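Local coordinates for hypothetical protein TT1426 (PDB 1WD5) that is a predicted phosphoribosyltransferase of uncharacterised substrate, probably transferring a glycosyl group with an enzyme core of the type I phosphoribosyltransferase fold, at residues D5-G10 with V41-G46; A11-A16 with V35-E40; E15-L20 with V152-V157; D50-R55 with S141-E146; D128-G133 with E164-R169. All blocks are in the same frame, centred on the assembly; numbering follows the deposited sequence.

Contact 1. Residues D5-G10 with V41-G46; sequences DRRHAG and VARRLG
Gly10 and Val41 mark the close approach of two helices, 6-17 and 33-45, their CA atoms 5.4 Å apart. With no side chain at Gly10, the valine meets bare backbone: Val41 CG2 rests 3.5 Å from Gly10 O. That methyl stands beside the valine's own backbone N and opposite the carbonyl carbon, while its twin CG1, anti to the backbone N (chi1 168°), touches Leu17. This half of the contact is buried and apolar apart from the carbonyl oxygen.

The outer half is much looser and borders solvent. Here the end of Arg7 comes near the middle of Arg43, Arg7 NH1 lying 4.4 Å from Arg43 CD in an oblique approach to the guanidinium. Two successive bends (chi1 -72°, chi2 -82°) fold Arg7 across the gap. Its NH1 is 4.5 Å from Arg43 NE, yet the like charges share a counter-ion: Asp39, earlier on helix 33-45, forms salt bridges to both. The shared carboxylate probably offsets much of the mutual charge, and it holds the end of Arg7 against the neighbouring helix.

At the far end Asp5 caps helix 6-17, its OD1 accepting from His8 N at 2.9 Å, nearly in line with the carboxylate C-O bond. On the other segment Gly46 leaves helical angles with positive phi. Close helix-helix packing at a glycine, with the paired arginines and their shared aspartate on the outer side, thus joins two helices layered on the central sheet of the alpha/beta phosphoribosyltransferase fold.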
# COMPACT_ATOMS: atom_id res chain seq x y z
N ASP A 5 2.59 13.08 14.22
CA ASP A 5 2.06 11.72 14.20
C ASP A 5 1.51 11.38 12.82
O ASP A 5 1.61 12.18 11.88
CB ASP A 5 0.96 11.55 15.26
CG ASP A 5 -0.07 12.68 15.23
OD1 ASP A 5 -0.50 13.08 14.13
OD2 ASP A 5 -0.46 13.15 16.32
N ARG A 6 0.93 10.20 12.68
CA ARG A 6 0.39 9.76 11.40
C ARG A 6 -0.80 10.58 10.89
O ARG A 6 -0.99 10.73 9.69
CB ARG A 6 0.03 8.28 11.45
CG ARG A 6 1.24 7.35 11.64
CD ARG A 6 0.81 5.89 11.58
NE ARG A 6 1.90 4.94 11.85
CZ ARG A 6 2.35 4.64 13.07
NH1 ARG A 6 1.82 5.21 14.14
NH2 ARG A 6 3.31 3.75 13.21
N ARG A 7 -1.61 11.12 11.80
CA ARG A 7 -2.76 11.94 11.40
C ARG A 7 -2.25 13.25 10.79
O ARG A 7 -2.81 13.75 9.81
CB ARG A 7 -3.65 12.26 12.61
CG ARG A 7 -4.46 11.08 13.14
CD ARG A 7 -5.73 10.88 12.34
NE ARG A 7 -6.39 9.61 12.64
CZ ARG A 7 -7.35 9.08 11.87
NH1 ARG A 7 -7.75 9.73 10.79
NH2 ARG A 7 -7.87 7.90 12.17
N HIS A 8 -1.20 13.80 11.38
CA HIS A 8 -0.59 15.04 10.91
C HIS A 8 -0.05 14.85 9.50
O HIS A 8 -0.25 15.70 8.63
CB HIS A 8 0.57 15.43 11.83
CG HIS A 8 1.26 16.69 11.42
ND1 HIS A 8 2.56 16.99 11.80
CD2 HIS A 8 0.84 17.76 10.70
CE1 HIS A 8 2.90 18.18 11.33
NE2 HIS A 8 1.87 18.66 10.66
N ALA A 9 0.65 13.74 9.27
CA ALA A 9 1.21 13.46 7.95
C ALA A 9 0.08 13.25 6.96
O ALA A 9 0.18 13.63 5.79
CB ALA A 9 2.10 12.22 8.01
N GLY A 10 -1.01 12.64 7.42
CA GLY A 10 -2.15 12.38 6.56
C GLY A 10 -2.81 13.66 6.08
O GLY A 10 -3.27 13.75 4.94
N VAL A 41 -6.48 10.84 5.00
CA VAL A 41 -6.53 11.33 3.63
C VAL A 41 -7.94 11.19 3.07
O VAL A 41 -8.49 12.12 2.49
CB VAL A 41 -5.56 10.55 2.71
CG1 VAL A 41 -5.85 10.88 1.24
CG2 VAL A 41 -4.12 10.90 3.04
N ALA A 42 -8.53 10.01 3.26
CA ALA A 42 -9.87 9.75 2.77
C ALA A 42 -10.88 10.75 3.33
O ALA A 42 -11.76 11.22 2.62
CB ALA A 42 -10.29 8.32 3.13
N ARG A 43 -10.74 11.08 4.62
CA ARG A 43 -11.66 12.03 5.24
C ARG A 43 -11.47 13.46 4.72
O ARG A 43 -12.44 14.20 4.58
CB ARG A 43 -11.49 12.00 6.77
CG ARG A 43 -11.92 10.68 7.39
CD ARG A 43 -11.58 10.58 8.88
NE ARG A 43 -12.02 9.29 9.41
CZ ARG A 43 -13.29 8.97 9.62
NH1 ARG A 43 -14.25 9.86 9.36
NH2 ARG A 43 -13.62 7.76 10.03
N ARG A 44 -10.24 13.83 4.41
CA ARG A 44 -9.98 15.19 3.92
C ARG A 44 -10.34 15.35 2.44
O ARG A 44 -10.76 16.42 2.03
CB ARG A 44 -8.51 15.57 4.15
CG ARG A 44 -8.07 15.42 5.60
CD ARG A 44 -7.36 16.66 6.11
NE ARG A 44 -7.22 16.61 7.57
CZ ARG A 44 -7.09 17.69 8.33
NH1 ARG A 44 -7.08 18.89 7.78
NH2 ARG A 44 -6.99 17.57 9.65
N LEU A 45 -10.20 14.29 1.66
CA LEU A 45 -10.52 14.36 0.23
C LEU A 45 -11.96 13.96 -0.10
O LEU A 45 -12.37 14.02 -1.25
CB LEU A 45 -9.57 13.46 -0.57
CG LEU A 45 -8.10 13.87 -0.68
CD1 LEU A 45 -7.34 12.83 -1.50
CD2 LEU A 45 -7.99 15.23 -1.35
N GLY A 46 -12.72 13.57 0.91
CA GLY A 46 -14.09 13.16 0.66
C GLY A 46 -14.12 11.85 -0.11
O GLY A 46 -15.01 11.61 -0.93

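Contact 2. Residues A11-A16 with V35-E40; sequences ALLAEA and VVVADE
Ala11 and Glu40 bring helices 6-17 and 33-45 within 6.3 Å of each other, CA to CA, and within these segments the backbones spread apart from that point. Both belong to the helical layer on one face of the central sheet in this type I phosphoribosyltransferase fold.

On the side facing the sheet the touch is apolar. Leu13 and Val37 meet at about a right angle, Leu13 CD2 lying 4.1 Å from Val37 CG1; chi1 of -165° in the leucine and -178° in the valine puts Leu13 CG and Val37 CG1 anti to N, beside the carbonyl carbon. Val126 of strand 122-126 touches both, so the pair is covered from the sheet side.

On the outer side Glu40 uses its aliphatic part for packing and its carboxylate for charge. The chain leaves the backbone extended and then bends about CB-CG (chi2 61°), which turns the acid group toward its arginine partners. There OE2 forms a salt bridge with Arg44 and OE1 one with Arg7, and a partner on each oxygen probably fixes the rotation of the carboxylate. The methylene left behind lies against the backbone of the first helix, Glu40 CG 3.7 Å from Ala11 N.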
# COMPACT_ATOMS: atom_id res chain seq x y z
N ALA A 11 -2.87 14.66 6.96
CA ALA A 11 -3.47 15.94 6.62
C ALA A 11 -2.64 16.63 5.55
O ALA A 11 -3.17 17.12 4.56
CB ALA A 11 -3.57 16.83 7.88
N LEU A 12 -1.32 16.67 5.75
CA LEU A 12 -0.42 17.31 4.79
C LEU A 12 -0.43 16.57 3.46
O LEU A 12 -0.30 17.18 2.40
CB LEU A 12 1.01 17.34 5.33
CG LEU A 12 1.27 18.27 6.52
CD1 LEU A 12 2.69 18.05 7.03
CD2 LEU A 12 1.07 19.72 6.09
N LEU A 13 -0.59 15.25 3.52
CA LEU A 13 -0.60 14.45 2.30
C LEU A 13 -1.86 14.74 1.50
O LEU A 13 -1.82 14.86 0.27
CB LEU A 13 -0.52 12.96 2.64
CG LEU A 13 -0.16 12.03 1.49
CD1 LEU A 13 1.18 12.46 0.89
CD2 LEU A 13 -0.08 10.59 2.00
N ALA A 14 -2.99 14.85 2.20
CA ALA A 14 -4.27 15.13 1.55
C ALA A 14 -4.20 16.49 0.84
O ALA A 14 -4.76 16.67 -0.23
CB ALA A 14 -5.39 15.14 2.57
N GLU A 15 -3.50 17.43 1.46
CA GLU A 15 -3.34 18.77 0.89
C GLU A 15 -2.48 18.73 -0.37
O GLU A 15 -2.75 19.44 -1.34
CB GLU A 15 -2.73 19.71 1.95
CG GLU A 15 -3.75 20.22 2.97
CD GLU A 15 -3.12 20.68 4.28
OE1 GLU A 15 -1.92 21.02 4.29
OE2 GLU A 15 -3.84 20.70 5.30
N ALA A 16 -1.45 17.89 -0.37
CA ALA A 16 -0.59 17.77 -1.54
C ALA A 16 -1.33 17.08 -2.69
O ALA A 16 -1.02 17.29 -3.86
CB ALA A 16 0.67 16.97 -1.19
N VAL A 35 -2.80 2.56 7.36
CA VAL A 35 -4.25 2.72 7.36
C VAL A 35 -4.64 4.00 8.09
O VAL A 35 -5.63 4.63 7.75
CB VAL A 35 -4.95 1.50 8.01
CG1 VAL A 35 -6.45 1.74 8.09
CG2 VAL A 35 -4.67 0.25 7.19
N VAL A 36 -3.84 4.40 9.08
CA VAL A 36 -4.13 5.63 9.82
C VAL A 36 -3.94 6.83 8.90
O VAL A 36 -4.79 7.72 8.84
CB VAL A 36 -3.20 5.80 11.04
CG1 VAL A 36 -3.49 7.13 11.72
CG2 VAL A 36 -3.42 4.66 12.02
N VAL A 37 -2.82 6.86 8.18
CA VAL A 37 -2.55 7.96 7.26
C VAL A 37 -3.63 7.97 6.18
O VAL A 37 -4.16 9.02 5.82
CB VAL A 37 -1.17 7.82 6.58
CG1 VAL A 37 -0.92 9.03 5.68
CG2 VAL A 37 -0.06 7.72 7.64
N ALA A 38 -3.96 6.78 5.67
CA ALA A 38 -4.97 6.64 4.62
C ALA A 38 -6.36 7.13 5.05
O ALA A 38 -7.07 7.78 4.28
CB ALA A 38 -5.05 5.18 4.18
N ASP A 39 -6.74 6.80 6.28
CA ASP A 39 -8.04 7.22 6.79
C ASP A 39 -8.14 8.74 6.83
O ASP A 39 -9.16 9.32 6.46
CB ASP A 39 -8.27 6.65 8.19
CG ASP A 39 -9.61 7.05 8.77
OD1 ASP A 39 -10.64 6.48 8.36
OD2 ASP A 39 -9.65 7.96 9.63
N GLU A 40 -7.07 9.40 7.29
CA GLU A 40 -7.08 10.86 7.37
C GLU A 40 -7.19 11.44 5.96
O GLU A 40 -7.91 12.41 5.74
CB GLU A 40 -5.80 11.36 8.06
CG GLU A 40 -5.77 12.86 8.39
CD GLU A 40 -6.89 13.29 9.33
OE1 GLU A 40 -7.31 12.49 10.19
OE2 GLU A 40 -7.34 14.46 9.22

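Contact 3. Residues E15-L20 with V152-V157; sequences EALAPL and VVAVPV
Leu20 N donates to Leu17 O at 3.0 Å, a backbone bond of the 3-10 turn that follows helix 6-17; both leucines face strand 150-155. Leu17 is the inner one. Its two methyls both meet Ala154, CD2 at 3.9 Å and CD1 at 4.0 Å from Ala154 CB. CD2 also reaches Val152 CG1 at 4.1 Å and so bridges two residues of the strand that face the same way. Leu17 and Val152 themselves run past one another in antiparallel fashion. A chi1 of -66° places Leu17 CG beside the backbone N, its two methyls toward the strand.

The strand is one of the parallel strands of the alpha/beta phosphoribosyltransferase sheet, second from its 171-174 edge within this chain and bonded to strand 122-126 on its other side. Val152 and Ala154 carry the helix 6-17 face; Val153 and Val155 turn to the other face and meet helix 134-144.

Leu20 closes the outer, partly exposed end. It approaches Val152 tip to tip, Leu20 CD1 to Val152 CG1 at 4.2 Å, and also touches Val173 of the edge strand. The polar end of this turn is held too, since Leu20 O accepts a hydrogen bond from Arg150.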
# COMPACT_ATOMS: atom_id res chain seq x y z
N GLU A 15 -3.50 17.43 1.46
CA GLU A 15 -3.34 18.77 0.89
C GLU A 15 -2.48 18.73 -0.37
O GLU A 15 -2.75 19.44 -1.34
CB GLU A 15 -2.73 19.71 1.95
CG GLU A 15 -3.75 20.22 2.97
CD GLU A 15 -3.12 20.68 4.28
OE1 GLU A 15 -1.92 21.02 4.29
OE2 GLU A 15 -3.84 20.70 5.30
N ALA A 16 -1.45 17.89 -0.37
CA ALA A 16 -0.59 17.77 -1.54
C ALA A 16 -1.33 17.08 -2.69
O ALA A 16 -1.02 17.29 -3.86
CB ALA A 16 0.67 16.97 -1.19
N LEU A 17 -2.33 16.27 -2.34
CA LEU A 17 -3.11 15.54 -3.34
C LEU A 17 -4.30 16.31 -3.92
O LEU A 17 -4.73 16.03 -5.04
CB LEU A 17 -3.63 14.23 -2.74
CG LEU A 17 -2.62 13.15 -2.34
CD1 LEU A 17 -3.33 12.09 -1.51
CD2 LEU A 17 -2.01 12.53 -3.59
N ALA A 18 -4.82 17.26 -3.16
CA ALA A 18 -5.98 18.05 -3.58
C ALA A 18 -5.90 18.64 -5.00
O ALA A 18 -6.87 18.61 -5.74
CB ALA A 18 -6.24 19.17 -2.58
N PRO A 19 -4.73 19.19 -5.38
CA PRO A 19 -4.59 19.77 -6.72
C PRO A 19 -4.66 18.79 -7.89
O PRO A 19 -4.91 19.19 -9.02
CB PRO A 19 -3.23 20.47 -6.65
CG PRO A 19 -3.03 20.73 -5.19
CD PRO A 19 -3.54 19.46 -4.57
N LEU A 20 -4.44 17.50 -7.61
CA LEU A 20 -4.44 16.48 -8.66
C LEU A 20 -5.77 16.25 -9.37
O LEU A 20 -5.80 15.62 -10.42
CB LEU A 20 -3.93 15.15 -8.10
CG LEU A 20 -2.49 15.16 -7.58
CD1 LEU A 20 -2.11 13.75 -7.14
CD2 LEU A 20 -1.56 15.64 -8.67
N VAL A 152 -2.38 6.54 -7.97
CA VAL A 152 -1.41 7.49 -7.44
C VAL A 152 -0.82 6.96 -6.15
O VAL A 152 -1.56 6.56 -5.24
CB VAL A 152 -2.05 8.86 -7.14
CG1 VAL A 152 -1.02 9.78 -6.50
CG2 VAL A 152 -2.60 9.48 -8.41
N VAL A 153 0.50 6.94 -6.06
CA VAL A 153 1.18 6.49 -4.85
C VAL A 153 1.44 7.75 -4.02
O VAL A 153 2.09 8.68 -4.49
CB VAL A 153 2.52 5.82 -5.16
CG1 VAL A 153 3.31 5.60 -3.88
CG2 VAL A 153 2.27 4.49 -5.87
N ALA A 154 0.94 7.77 -2.78
CA ALA A 154 1.13 8.93 -1.92
C ALA A 154 1.72 8.53 -0.57
O ALA A 154 1.15 7.71 0.15
CB ALA A 154 -0.20 9.65 -1.73
N VAL A 155 2.86 9.13 -0.23
CA VAL A 155 3.54 8.83 1.03
C VAL A 155 4.17 10.06 1.68
O VAL A 155 4.71 10.92 1.00
CB VAL A 155 4.65 7.79 0.80
CG1 VAL A 155 4.06 6.50 0.25
CG2 VAL A 155 5.67 8.35 -0.19
N PRO A 156 4.11 10.14 3.02
CA PRO A 156 4.69 11.26 3.76
C PRO A 156 6.20 11.37 3.57
O PRO A 156 6.73 12.46 3.38
CB PRO A 156 4.32 10.94 5.21
CG PRO A 156 3.02 10.21 5.06
CD PRO A 156 3.32 9.27 3.91
N VAL A 157 6.91 10.25 3.64
CA VAL A 157 8.36 10.25 3.48
C VAL A 157 8.85 9.01 2.74
O VAL A 157 8.29 7.93 2.90
CB VAL A 157 9.07 10.33 4.85
CG1 VAL A 157 8.82 9.06 5.64
CG2 VAL A 157 10.56 10.56 4.65

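Contact 4. Residues D50-R55 with S141-E146; sequences DVVLVR and SVVFQE
Apolar contact comes first: Val54 and Val142 interlock where strand 48-59 runs beneath helix 134-144. A single methyl does most of the work, Val54 CG1 lying 3.6 Å from Val142 CG2, 3.8 Å from Val142 CB and 4.1 Å from Val142 CG1, so that it sits over the branch point of the helix valine. The two side chains run antiparallel past one another. At Val54 (chi1 -56°) CG1 lies opposite the carbonyl carbon, and the other methyl, CG2, takes the crowded position between backbone N and carbonyl. Two residues back along the strand, Val52 CG2 meets Val143 CG2 more loosely at 4.3 Å, with Leu28 of the neighbouring strand filling in against both. Leu53 points to the opposite face, where helix 88-112 covers it.

Polar groups take no part across the contact: buried Asp50 forms a salt bridge with Arg110, and Glu146, farther along its segment, forms salt bridges with Lys115 and Arg118.

Here a helix meets a strand within the alpha/beta sandwich of the phosphoribosyltransferase fold. Between these segments only aliphatic groups touch and no hydrogen bond crosses, so close fit and exclusion of water probably account for the contact.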
# COMPACT_ATOMS: atom_id res chain seq x y z
N ASP A 50 -10.20 2.08 2.54
CA ASP A 50 -10.16 0.62 2.54
C ASP A 50 -8.71 0.21 2.69
O ASP A 50 -7.80 1.06 2.68
CB ASP A 50 -10.75 0.03 1.25
CG ASP A 50 -11.01 -1.47 1.36
OD1 ASP A 50 -10.88 -2.03 2.47
OD2 ASP A 50 -11.34 -2.10 0.34
N VAL A 51 -8.48 -1.08 2.86
CA VAL A 51 -7.14 -1.58 3.03
C VAL A 51 -6.75 -2.39 1.80
O VAL A 51 -7.61 -2.99 1.15
CB VAL A 51 -7.05 -2.47 4.28
CG1 VAL A 51 -8.02 -3.65 4.13
CG2 VAL A 51 -5.64 -2.97 4.48
N VAL A 52 -5.47 -2.40 1.47
CA VAL A 52 -4.99 -3.19 0.35
C VAL A 52 -4.29 -4.36 1.01
O VAL A 52 -3.41 -4.18 1.85
CB VAL A 52 -4.02 -2.39 -0.57
CG1 VAL A 52 -2.85 -1.84 0.22
CG2 VAL A 52 -3.54 -3.29 -1.70
N LEU A 53 -4.70 -5.56 0.63
CA LEU A 53 -4.17 -6.79 1.20
C LEU A 53 -3.44 -7.61 0.15
O LEU A 53 -4.07 -8.27 -0.69
CB LEU A 53 -5.32 -7.59 1.81
CG LEU A 53 -6.01 -6.85 2.97
CD1 LEU A 53 -7.41 -7.40 3.22
CD2 LEU A 53 -5.15 -6.99 4.22
N VAL A 54 -2.11 -7.58 0.20
CA VAL A 54 -1.28 -8.27 -0.76
C VAL A 54 0.03 -8.76 -0.13
O VAL A 54 0.38 -8.35 0.98
CB VAL A 54 -0.91 -7.32 -1.92
CG1 VAL A 54 -2.16 -6.75 -2.56
CG2 VAL A 54 -0.04 -6.20 -1.40
N ARG A 55 0.73 -9.63 -0.86
CA ARG A 55 2.02 -10.17 -0.43
C ARG A 55 2.96 -10.25 -1.62
O ARG A 55 2.54 -10.51 -2.75
CB ARG A 55 1.86 -11.58 0.16
CG ARG A 55 1.18 -11.65 1.52
CD ARG A 55 2.06 -11.08 2.61
NE ARG A 55 3.30 -11.84 2.76
CZ ARG A 55 4.33 -11.45 3.50
NH1 ARG A 55 4.28 -10.30 4.18
NH2 ARG A 55 5.43 -12.18 3.55
N SER A 141 1.22 -3.89 -8.29
CA SER A 141 1.03 -5.01 -9.21
C SER A 141 -0.38 -5.58 -9.16
O SER A 141 -0.97 -5.86 -10.20
CB SER A 141 2.05 -6.12 -8.90
OG SER A 141 3.36 -5.70 -9.24
N VAL A 142 -0.92 -5.74 -7.95
CA VAL A 142 -2.27 -6.28 -7.81
C VAL A 142 -3.33 -5.26 -8.23
O VAL A 142 -4.23 -5.58 -9.00
CB VAL A 142 -2.55 -6.73 -6.35
CG1 VAL A 142 -4.00 -7.15 -6.21
CG2 VAL A 142 -1.62 -7.89 -5.98
N VAL A 143 -3.21 -4.04 -7.72
CA VAL A 143 -4.17 -2.99 -8.05
C VAL A 143 -4.27 -2.71 -9.55
O VAL A 143 -5.37 -2.50 -10.06
CB VAL A 143 -3.83 -1.68 -7.31
CG1 VAL A 143 -4.78 -0.58 -7.73
CG2 VAL A 143 -3.92 -1.91 -5.80
N PHE A 144 -3.14 -2.71 -10.25
CA PHE A 144 -3.15 -2.46 -11.70
C PHE A 144 -3.99 -3.48 -12.47
O PHE A 144 -4.59 -3.16 -13.49
CB PHE A 144 -1.72 -2.47 -12.25
CG PHE A 144 -1.03 -1.14 -12.15
CD1 PHE A 144 0.34 -1.07 -11.93
CD2 PHE A 144 -1.74 0.05 -12.29
CE1 PHE A 144 1.00 0.16 -11.85
CE2 PHE A 144 -1.10 1.28 -12.21
CZ PHE A 144 0.27 1.33 -11.99
N GLN A 145 -4.03 -4.72 -11.98
CA GLN A 145 -4.81 -5.75 -12.64
C GLN A 145 -6.30 -5.62 -12.34
O GLN A 145 -7.11 -6.37 -12.88
CB GLN A 145 -4.34 -7.14 -12.19
CG GLN A 145 -2.91 -7.49 -12.60
CD GLN A 145 -2.73 -7.51 -14.11
OE1 GLN A 145 -2.84 -6.48 -14.78
NE2 GLN A 145 -2.43 -8.69 -14.65
N GLU A 146 -6.66 -4.65 -11.50
CA GLU A 146 -8.06 -4.47 -11.14
C GLU A 146 -8.81 -3.42 -11.95
O GLU A 146 -9.94 -3.07 -11.63
CB GLU A 146 -8.17 -4.18 -9.64
CG GLU A 146 -7.53 -5.29 -8.80
CD GLU A 146 -7.68 -5.09 -7.30
OE1 GLU A 146 -7.32 -4.00 -6.80
OE2 GLU A 146 -8.14 -6.03 -6.63

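Contact 5. Residues D128-G133 with E164-R169; sequences DGVATG and ERLKAR
Arg165 is the first residue of segment 164-169 to touch the loop 128-133, reaching out from the exposed side of helix 160-167. Its chain is extended from CG to NE, which brings the guanidinium to the carbonyl oxygen of Thr132: Arg165 NH1 comes to 3.0 Å from Thr132 O, approached obliquely, and Arg165 CD lies 3.8 Å from the same oxygen. Thr132 itself is exposed to solvent, its OG1 bonded to Ala134 N at the start of the next helix.

Leu166 follows and turns inward. With CG opposite the carbonyl carbon (chi1 -60°) it crosses Val130 at a slant, Leu166 CD1 lying 4.2 Å from Val130 CG1. Its other methyl looks toward the end of the loop, where Leu166 CD2 is 4.4 Å from Gly133 O. The two CA atoms, of Leu166 and Gly133, are 7.1 Å apart. Gly133 has positive phi (91°) and occupies the N-cap position of helix 134-144. The loop, Asp-Gly-Val-Ala-Thr-Gly after strand 122-126, matches the C-terminal part of the phosphoribosyl pyrophosphate motif of type I phosphoribosyltransferases; in relatives it cradles the 5'-phosphate of that substrate, and this one probably does the same.

Beneath the loop, Leu166 also packs on Met136 and Leu140 of helix 134-144 and on Val153 of the sheet. Three residues on, Arg169 N bonds back to Leu166 O at 2.8 Å, and the Arg169 guanidinium reaches Ser141 of helix 134-144.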
# COMPACT_ATOMS: atom_id res chain seq x y z
N ASP A 128 2.59 5.01 5.75
CA ASP A 128 3.18 6.09 6.54
C ASP A 128 4.61 6.41 6.13
O ASP A 128 5.17 7.43 6.55
CB ASP A 128 3.13 5.80 8.05
CG ASP A 128 3.71 4.43 8.42
OD1 ASP A 128 4.52 3.88 7.65
OD2 ASP A 128 3.36 3.93 9.51
N GLY A 129 5.19 5.56 5.29
CA GLY A 129 6.55 5.79 4.81
C GLY A 129 7.00 4.67 3.88
O GLY A 129 6.39 3.61 3.85
N VAL A 130 8.06 4.91 3.11
CA VAL A 130 8.57 3.89 2.20
C VAL A 130 10.10 3.83 2.19
O VAL A 130 10.76 4.67 1.58
CB VAL A 130 8.08 4.12 0.76
CG1 VAL A 130 8.48 2.95 -0.11
CG2 VAL A 130 6.58 4.30 0.74
N ALA A 131 10.66 2.83 2.86
CA ALA A 131 12.10 2.67 2.92
C ALA A 131 12.67 2.03 1.66
O ALA A 131 13.65 2.51 1.09
CB ALA A 131 12.48 1.84 4.15
N THR A 132 12.05 0.94 1.21
CA THR A 132 12.52 0.24 0.01
C THR A 132 11.46 0.16 -1.08
O THR A 132 11.80 0.09 -2.26
CB THR A 132 12.96 -1.19 0.34
OG1 THR A 132 11.80 -1.98 0.63
CG2 THR A 132 13.90 -1.21 1.53
N GLY A 133 10.19 0.16 -0.68
CA GLY A 133 9.11 0.10 -1.65
C GLY A 133 8.63 -1.30 -2.00
O GLY A 133 7.76 -1.47 -2.85
N GLU A 164 12.43 6.18 -6.95
CA GLU A 164 12.77 5.80 -8.31
C GLU A 164 12.05 4.51 -8.73
O GLU A 164 11.52 4.42 -9.83
CB GLU A 164 14.28 5.61 -8.46
CG GLU A 164 14.77 5.72 -9.89
CD GLU A 164 16.27 5.59 -10.02
OE1 GLU A 164 16.78 4.44 -9.97
OE2 GLU A 164 16.96 6.62 -10.15
N ARG A 165 12.03 3.52 -7.84
CA ARG A 165 11.37 2.26 -8.16
C ARG A 165 9.88 2.45 -8.43
O ARG A 165 9.33 1.87 -9.36
CB ARG A 165 11.54 1.25 -7.02
CG ARG A 165 12.98 0.89 -6.69
CD ARG A 165 13.03 -0.34 -5.78
NE ARG A 165 14.40 -0.68 -5.39
CZ ARG A 165 15.03 -0.17 -4.33
NH1 ARG A 165 14.42 0.70 -3.53
NH2 ARG A 165 16.27 -0.54 -4.07
N LEU A 166 9.23 3.26 -7.60
CA LEU A 166 7.80 3.50 -7.74
C LEU A 166 7.46 4.46 -8.87
O LEU A 166 6.52 4.23 -9.63
CB LEU A 166 7.23 4.03 -6.43
CG LEU A 166 7.42 3.08 -5.24
CD1 LEU A 166 7.02 3.76 -3.95
CD2 LEU A 166 6.59 1.83 -5.48
N LYS A 167 8.22 5.55 -8.98
CA LYS A 167 7.98 6.54 -10.01
C LYS A 167 8.11 5.92 -11.41
O LYS A 167 7.54 6.42 -12.38
CB LYS A 167 8.96 7.70 -9.84
CG LYS A 167 8.59 8.98 -10.57
CD LYS A 167 9.46 10.13 -10.11
CE LYS A 167 9.18 11.39 -10.90
NZ LYS A 167 10.04 12.51 -10.44
N ALA A 168 8.84 4.82 -11.50
CA ALA A 168 9.03 4.13 -12.76
C ALA A 168 7.73 3.46 -13.18
O ALA A 168 7.53 3.15 -14.36
CB ALA A 168 10.13 3.09 -12.64
N ARG A 169 6.83 3.26 -12.22
CA ARG A 169 5.57 2.58 -12.50
C ARG A 169 4.29 3.41 -12.31
O ARG A 169 3.25 3.07 -12.86
CB ARG A 169 5.47 1.31 -11.64
CG ARG A 169 6.62 0.33 -11.84
CD ARG A 169 6.49 -0.87 -10.89
NE ARG A 169 5.27 -1.64 -11.15
CZ ARG A 169 4.85 -2.64 -10.40
NH1 ARG A 169 5.54 -3.00 -9.32
NH2 ARG A 169 3.74 -3.29 -10.71

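Contacts 1 and 2 are two halves of one helix pair, 6-17 with 33-45, their centres about 3 Å apart; both are only partly buried, and acids of contact 2 pair with arginines of contact 1. Contact 3 takes the end of the same helix 6-17 down to the sheet, and contact 4 sets helix 134-144 on the other face of it; both are buried and wholly aliphatic across their segments. Contact 5 mixes an apolar interior with an arginine at the surface and lies on the probable substrate loop. That loop is tied to contact 1 by the Arg6-Asp128 salt bridge, to contact 3 by Val130 against Val155, and contact 5 reaches contact 4 through Arg169 and Ser141.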